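Local coordinates for protein ADP compounds hydrolase NudE (Escherichia coli, PDB 1VHZ) that hydrolyses ADP-ribose, NADH and the diadenosine compounds Ap2A and Ap3A as a homodimeric, magnesium-dependent Nudix hydrolase, at residues 55-59 against 60-64; 159-163 against 164-168. All coordinates share one frame; numbering follows the deposited sequence.

Two local contacts differ in chemistry as they differ in place. Contact 1 (55-59 with 60-64) folds strands 51-58 and 61-69 into a hairpin: backbone bonds hold the ladder, aliphatic side chains meet on both faces, and exposed aspartates take the bend. Contact 2 (159-163 with 164-168) lies between strand 149-153 and helix 169-184; it relies on backbone bonds too, but adds side-chain bonds from Asp-163 and Asn-167 to backbone atoms, with a buried phenylalanine packed against two leucines. Neither is wholly core or wholly surface. They meet where Leu-62 CD2 packs 4.2 Å from Leu-160 CD1; contact 2 also reaches the second subunit, whereas contact 1 stays within its own chain.

Contact 1 of 2, residues 55-59 against 60-64; sequences VPIVD and DHLIL
The imidazole of His-61 turns one edge to the carbonyl of Asp-59: ND1 donates to Asp-59 O at 2.8 Å, with an almost straight N-H...O angle of 173° and the acceptor nearly in the ring plane. A chi1 of -74°, with CG beside the backbone N, brings the ND1 edge alongside that carbonyl. A leucine in its place has no ring N-H, and the Asp-59 carbonyl would probably be left without this partner. Asp-59 and Asp-60, both with positive phi, form the corners of a type I' beta turn, the classic two-residue bend of a tight hairpin. Val-58 and His-61 close it as a hydrogen-bonded pair, Val-58 N to His-61 O at 3.0 Å and His-61 N to Val-58 O at 2.9 Å. Further along, Ile-63 N donates to Pro-56 O at 3.0 Å. Val-58 CG1, placed between backbone N and carbonyl carbon (chi1 45°), presses on Ile-63 CD1 at 3.4 Å, while the ring of Pro-56 crosses Ile-63 at about a right angle. On the other face, Leu-62 CD1 rests 4.0 Å from Ile-57 CG1 and 4.1 Å from Val-55 CG1. Strand 125-136 bonds to 51-58 through Val-129 and Ala-131, and strand 149-153 flanks 61-69, Trp-152 pairing with Leu-62 and Arg-151 touching Val-58 and Ile-63; the hairpin thus lies within the mixed sheet of the Nudix domain.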
ATOM      1  N   VAL A  55       8.685   9.916   9.502  1.00 12.39           N
ATOM      2  CA  VAL A  55       9.720  10.387   8.617  1.00 13.13           C
ATOM      3  C   VAL A  55      10.533  11.478   9.329  1.00 16.32           C
ATOM      4  O   VAL A  55      10.193  12.657   9.281  1.00 13.66           O
ATOM      5  CB  VAL A  55       9.109  10.941   7.314  1.00 16.67           C
ATOM      6  CG1 VAL A  55      10.197  11.432   6.379  1.00  7.50           C
ATOM      7  CG2 VAL A  55       8.269   9.859   6.604  1.00 10.51           C
ATOM      8  N   PRO A  56      11.623  11.074   9.960  1.00 16.21           N
ATOM      9  CA  PRO A  56      12.514  11.965  10.666  1.00 19.58           C
ATOM     10  C   PRO A  56      13.491  12.665   9.737  1.00 18.75           C
ATOM     11  O   PRO A  56      14.060  12.069   8.818  1.00 20.38           O
ATOM     12  CB  PRO A  56      13.264  11.081  11.645  1.00 16.34           C
ATOM     13  CG  PRO A  56      12.766   9.696  11.442  1.00 16.13           C
ATOM     14  CD  PRO A  56      12.096   9.666  10.095  1.00 17.07           C
ATOM     15  N   ILE A  57      13.625  13.966   9.931  1.00 20.91           N
ATOM     16  CA  ILE A  57      14.547  14.804   9.170  1.00 22.73           C
ATOM     17  C   ILE A  57      15.502  15.482  10.158  1.00 27.78           C
ATOM     18  O   ILE A  57      14.999  16.080  11.125  1.00 28.27           O
ATOM     19  CB  ILE A  57      13.805  15.916   8.398  1.00 23.14           C
ATOM     20  CG1 ILE A  57      12.816  15.312   7.412  1.00 20.41           C
ATOM     21  CG2 ILE A  57      14.805  16.844   7.709  1.00 17.12           C
ATOM     22  CD1 ILE A  57      11.901  16.245   6.686  1.00 16.64           C
ATOM     23  N   VAL A  58      16.797  15.303  10.004  1.00 27.90           N
ATOM     24  CA  VAL A  58      17.803  15.932  10.851  1.00 25.49           C
ATOM     25  C   VAL A  58      18.986  16.360   9.978  1.00 28.33           C
ATOM     26  O   VAL A  58      19.375  15.639   9.064  1.00 24.79           O
ATOM     27  CB  VAL A  58      18.260  15.087  12.032  1.00 27.82           C
ATOM     28  CG1 VAL A  58      18.541  13.653  11.635  1.00 27.43           C
ATOM     29  CG2 VAL A  58      19.525  15.672  12.700  1.00 21.86           C
ATOM     30  N   ASP A  59      19.455  17.597  10.131  1.00 31.61           N
ATOM     31  CA  ASP A  59      20.580  18.108   9.353  1.00 32.44           C
ATOM     32  C   ASP A  59      20.464  17.782   7.870  1.00 31.67           C
ATOM     33  O   ASP A  59      21.342  17.162   7.249  1.00 29.33           O
ATOM     34  CB  ASP A  59      21.905  17.548   9.896  1.00 37.62           C
ATOM     35  CG  ASP A  59      22.174  17.937  11.336  1.00 50.11           C
ATOM     36  OD1 ASP A  59      21.858  19.082  11.728  1.00 48.72           O
ATOM     37  OD2 ASP A  59      22.715  17.093  12.093  1.00 54.79           O
ATOM     38  N   ASP A  60      19.355  18.158   7.258  1.00 27.78           N
ATOM     39  CA  ASP A  60      19.087  17.941   5.859  1.00 27.96           C
ATOM     40  C   ASP A  60      19.156  16.513   5.364  1.00 24.98           C
ATOM     41  O   ASP A  60      19.406  16.253   4.181  1.00 21.55           O
ATOM     42  CB  ASP A  60      20.013  18.857   5.020  1.00 36.36           C
ATOM     43  CG  ASP A  60      19.361  20.244   4.994  1.00 47.46           C
ATOM     44  OD1 ASP A  60      19.668  21.024   5.917  1.00 55.49           O
ATOM     45  OD2 ASP A  60      18.536  20.482   4.088  1.00 47.53           O
ATOM     46  N   HIS A  61      18.932  15.537   6.235  1.00 19.61           N
ATOM     47  CA  HIS A  61      18.928  14.148   5.869  1.00 21.18           C
ATOM     48  C   HIS A  61      17.649  13.488   6.431  1.00 22.20           C
ATOM     49  O   HIS A  61      17.072  13.905   7.420  1.00 19.51           O
ATOM     50  CB  HIS A  61      20.124  13.346   6.410  1.00 17.05           C
ATOM     51  CG  HIS A  61      21.426  13.625   5.714  1.00 29.89           C
ATOM     52  ND1 HIS A  61      22.066  14.848   5.798  1.00 28.35           N
ATOM     53  CD2 HIS A  61      22.211  12.849   4.924  1.00 21.37           C
ATOM     54  CE1 HIS A  61      23.172  14.815   5.075  1.00 30.52           C
ATOM     55  NE2 HIS A  61      23.292  13.606   4.551  1.00 29.49           N
ATOM     56  N   LEU A  62      17.203  12.487   5.701  1.00 18.45           N
ATOM     57  CA  LEU A  62      16.095  11.647   6.133  1.00 19.27           C
ATOM     58  C   LEU A  62      16.765  10.576   7.026  1.00 17.74           C
ATOM     59  O   LEU A  62      17.954  10.309   6.787  1.00 18.89           O
ATOM     60  CB  LEU A  62      15.538  10.898   4.931  1.00 20.22           C
ATOM     61  CG  LEU A  62      14.222  11.263   4.300  1.00 24.72           C
ATOM     62  CD1 LEU A  62      13.737  12.648   4.639  1.00 21.62           C
ATOM     63  CD2 LEU A  62      14.279  11.052   2.792  1.00 17.02           C
ATOM     64  N   ILE A  63      16.079  10.038   7.991  1.00 15.98           N
ATOM     65  CA  ILE A  63      16.623   8.958   8.800  1.00 18.58           C
ATOM     66  C   ILE A  63      15.804   7.701   8.409  1.00 17.10           C
ATOM     67  O   ILE A  63      14.610   7.683   8.701  1.00 16.05           O
ATOM     68  CB  ILE A  63      16.511   9.089  10.321  1.00 19.43           C
ATOM     69  CG1 ILE A  63      17.173  10.352  10.864  1.00 30.69           C
ATOM     70  CG2 ILE A  63      17.146   7.847  10.958  1.00 11.70           C
ATOM     71  CD1 ILE A  63      18.636  10.497  10.508  1.00 43.05           C
ATOM     72  N   LEU A  64      16.422   6.756   7.734  1.00 17.04           N
ATOM     73  CA  LEU A  64      15.715   5.542   7.317  1.00 15.46           C
ATOM     74  C   LEU A  64      16.193   4.396   8.206  1.00 12.36           C
ATOM     75  O   LEU A  64      17.237   4.562   8.833  1.00 12.91           O
ATOM     76  CB  LEU A  64      16.104   5.144   5.895  1.00 22.38           C
ATOM     77  CG  LEU A  64      15.773   6.034   4.705  1.00 30.56           C
ATOM     78  CD1 LEU A  64      14.276   6.208   4.547  1.00 31.71           C
ATOM     79  CD2 LEU A  64      16.456   7.383   4.774  1.00 39.07           C
TER

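Contact 2 of 2, residues 159-163 against 164-168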
ATOM      1  N   ASP A 159      16.339   9.503  -5.159  1.00 14.23           N
ATOM      2  CA  ASP A 159      17.145   8.340  -5.550  1.00 12.01           C
ATOM      3  C   ASP A 159      16.659   7.078  -4.832  1.00 16.25           C
ATOM      4  O   ASP A 159      16.979   5.954  -5.269  1.00 12.94           O
ATOM      5  CB  ASP A 159      18.621   8.524  -5.249  1.00 10.51           C
ATOM      6  CG  ASP A 159      19.298   9.707  -5.884  1.00 12.58           C
ATOM      7  OD1 ASP A 159      18.727  10.307  -6.815  1.00 16.87           O
ATOM      8  OD2 ASP A 159      20.415  10.065  -5.443  1.00 16.60           O
ATOM      9  N   LEU A 160      15.909   7.188  -3.730  1.00 12.08           N
ATOM     10  CA  LEU A 160      15.424   6.009  -3.017  1.00 14.18           C
ATOM     11  C   LEU A 160      14.573   5.093  -3.893  1.00 14.90           C
ATOM     12  O   LEU A 160      14.481   3.882  -3.658  1.00  8.95           O
ATOM     13  CB  LEU A 160      14.630   6.408  -1.766  1.00 14.26           C
ATOM     14  CG  LEU A 160      15.476   6.806  -0.536  1.00 17.19           C
ATOM     15  CD1 LEU A 160      14.639   7.602   0.443  1.00 11.56           C
ATOM     16  CD2 LEU A 160      16.078   5.565   0.125  1.00 10.00           C
ATOM     17  N   LEU A 161      13.971   5.622  -4.947  1.00 14.24           N
ATOM     18  CA  LEU A 161      13.162   4.911  -5.914  1.00 15.69           C
ATOM     19  C   LEU A 161      13.970   3.971  -6.796  1.00 16.95           C
ATOM     20  O   LEU A 161      13.383   3.257  -7.627  1.00 14.72           O
ATOM     21  CB  LEU A 161      12.448   5.941  -6.819  1.00 14.13           C
ATOM     22  CG  LEU A 161      11.046   6.394  -6.453  1.00 22.71           C
ATOM     23  CD1 LEU A 161      10.636   6.070  -5.037  1.00 14.91           C
ATOM     24  CD2 LEU A 161      10.836   7.874  -6.769  1.00 10.13           C
ATOM     25  N   GLU A 162      15.300   4.008  -6.708  1.00 14.67           N
ATOM     26  CA  GLU A 162      16.152   3.107  -7.471  1.00 16.93           C
ATOM     27  C   GLU A 162      16.539   1.914  -6.600  1.00 17.36           C
ATOM     28  O   GLU A 162      17.248   1.000  -7.025  1.00 14.94           O
ATOM     29  CB  GLU A 162      17.391   3.807  -8.016  1.00 18.97           C
ATOM     30  CG  GLU A 162      17.072   4.835  -9.106  1.00 12.88           C
ATOM     31  CD  GLU A 162      16.413   4.191 -10.313  1.00 19.52           C
ATOM     32  OE1 GLU A 162      15.729   4.899 -11.071  1.00 36.21           O
ATOM     33  OE2 GLU A 162      16.560   2.961 -10.524  1.00 23.99           O
ATOM     34  N   ASP A 163      16.089   1.927  -5.339  1.00 14.85           N
ATOM     35  CA  ASP A 163      16.388   0.792  -4.454  1.00 15.60           C
ATOM     36  C   ASP A 163      15.150  -0.068  -4.269  1.00 16.66           C
ATOM     37  O   ASP A 163      14.200   0.321  -3.580  1.00 20.94           O
ATOM     38  CB  ASP A 163      16.874   1.282  -3.084  1.00  9.40           C
ATOM     39  CG  ASP A 163      17.401   0.166  -2.220  1.00 15.11           C
ATOM     40  OD1 ASP A 163      18.082   0.484  -1.219  1.00 27.30           O
ATOM     41  OD2 ASP A 163      17.163  -1.031  -2.515  1.00 14.00           O
ATOM     42  N   PRO A 164      15.139  -1.274  -4.820  1.00 17.59           N
ATOM     43  CA  PRO A 164      14.025  -2.193  -4.679  1.00 15.05           C
ATOM     44  C   PRO A 164      13.653  -2.481  -3.237  1.00 15.67           C
ATOM     45  O   PRO A 164      12.478  -2.775  -2.957  1.00 14.07           O
ATOM     46  CB  PRO A 164      14.483  -3.460  -5.413  1.00 13.26           C
ATOM     47  CG  PRO A 164      15.486  -2.937  -6.395  1.00 15.12           C
ATOM     48  CD  PRO A 164      16.235  -1.852  -5.650  1.00 13.43           C
ATOM     49  N   ASP A 165      14.577  -2.409  -2.277  1.00 12.21           N
ATOM     50  CA  ASP A 165      14.309  -2.643  -0.870  1.00 11.34           C
ATOM     51  C   ASP A 165      13.423  -1.567  -0.240  1.00 11.69           C
ATOM     52  O   ASP A 165      12.921  -1.736   0.882  1.00 13.39           O
ATOM     53  CB  ASP A 165      15.621  -2.661  -0.056  1.00 18.01           C
ATOM     54  CG  ASP A 165      16.490  -3.866  -0.393  1.00 22.74           C
ATOM     55  OD1 ASP A 165      17.719  -3.776  -0.196  1.00 16.45           O
ATOM     56  OD2 ASP A 165      15.934  -4.885  -0.845  1.00 21.99           O
ATOM     57  N   PHE A 166      13.379  -0.401  -0.855  1.00  7.55           N
ATOM     58  CA  PHE A 166      12.586   0.712  -0.431  1.00 14.82           C
ATOM     59  C   PHE A 166      11.248   0.783  -1.168  1.00 13.71           C
ATOM     60  O   PHE A 166      10.301   1.330  -0.620  1.00 13.76           O
ATOM     61  CB  PHE A 166      13.344   2.040  -0.726  1.00 10.74           C
ATOM     62  CG  PHE A 166      12.522   3.272  -0.436  1.00 13.69           C
ATOM     63  CD1 PHE A 166      11.786   3.884  -1.431  1.00 11.65           C
ATOM     64  CD2 PHE A 166      12.493   3.819   0.845  1.00  7.10           C
ATOM     65  CE1 PHE A 166      11.040   5.026  -1.181  1.00 14.46           C
ATOM     66  CE2 PHE A 166      11.749   4.958   1.104  1.00 14.89           C
ATOM     67  CZ  PHE A 166      11.013   5.563   0.087  1.00 11.80           C
ATOM     68  N   ASN A 167      11.183   0.286  -2.407  1.00 14.38           N
ATOM     69  CA  ASN A 167       9.988   0.420  -3.228  1.00 13.66           C
ATOM     70  C   ASN A 167       8.754  -0.333  -2.789  1.00 16.90           C
ATOM     71  O   ASN A 167       8.323  -1.308  -3.395  1.00 18.88           O
ATOM     72  CB  ASN A 167      10.335   0.172  -4.711  1.00 13.83           C
ATOM     73  CG  ASN A 167      11.201   1.318  -5.234  1.00 14.37           C
ATOM     74  OD1 ASN A 167      11.211   2.420  -4.687  1.00 15.65           O
ATOM     75  ND2 ASN A 167      11.973   1.097  -6.277  1.00 10.97           N
ATOM     76  N   GLU A 168       8.141   0.138  -1.719  1.00 17.19           N
ATOM     77  CA  GLU A 168       6.934  -0.386  -1.092  1.00 16.26           C
ATOM     78  C   GLU A 168       5.913   0.750  -1.118  1.00 16.18           C
ATOM     79  O   GLU A 168       6.285   1.900  -0.860  1.00 10.30           O
ATOM     80  CB  GLU A 168       7.265  -0.903   0.298  1.00 12.68           C
ATOM     81  CG  GLU A 168       6.124  -1.585   1.022  1.00 14.16           C
ATOM     82  CD  GLU A 168       5.203  -0.611   1.730  1.00 15.32           C
ATOM     83  OE1 GLU A 168       5.623   0.544   1.968  1.00 23.50           O
ATOM     84  OE2 GLU A 168       4.071  -0.998   2.067  1.00 21.32           O
TER
HETATM   85  O   HOH W   1      18.974  -1.547   0.247  1.00 19.33           O
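Leu-160 lays its CB over the middle of the Phe-166 ring, a CH-pi contact 3.8 Å from the centroid and only 11° off the ring normal. Leu-160 CD1 comes 4.0 Å from Phe-166 CE2, while Leu-161 CD1 sits at the ring edge, 4.0 Å from Phe-166 CE1. Phe-166 has chi1 174°, which carries CG away from its backbone N and sets the ring against Leu-160. Beside it, the amide of Asn-167 reaches across: ND2 donates to Leu-161 O at 2.9 Å, the acceptor close to the amide plane although the donor stands well above the carbonyl plane. The other amide atom, OD1, is buried at the ring edge of Phe-166 and has no hydrogen-bonding partner in the model.

Asp-163 probably sets the position of these groups through three bonds, two to its carbonyl O and one to OD2. The carbonyl O takes both Phe-166 N, at 2.9 Å, and Asn-167 N, while Asp-163 OD2 accepts Asp-165 N at 2.9 Å from above the carboxylate plane, an Asx turn spanning Pro-164. The carboxylate of Asp-165 lies near that of Asp-163, Asp-165 OD1 to Asp-163 OD2 being 3.6 Å. One water donates to OD1 of each and would probably ease the repulsion between them.

Farther out, Lys-113 of the second subunit donates to Leu-161 O, and Leu-175 of helix 169-184 covers Leu-160 and Leu-161. Asn-167 is the centre of an inverse gamma turn, and Glu-168 follows as the N-cap, its OE1 accepting Asn-171 N and its OE2 bonding to Ala-118 N of the second subunit. Asx turn, inverse gamma turn and side-chain cap in series lead the chain into helix 169-184 of this Nudix domain, at the dimer interface.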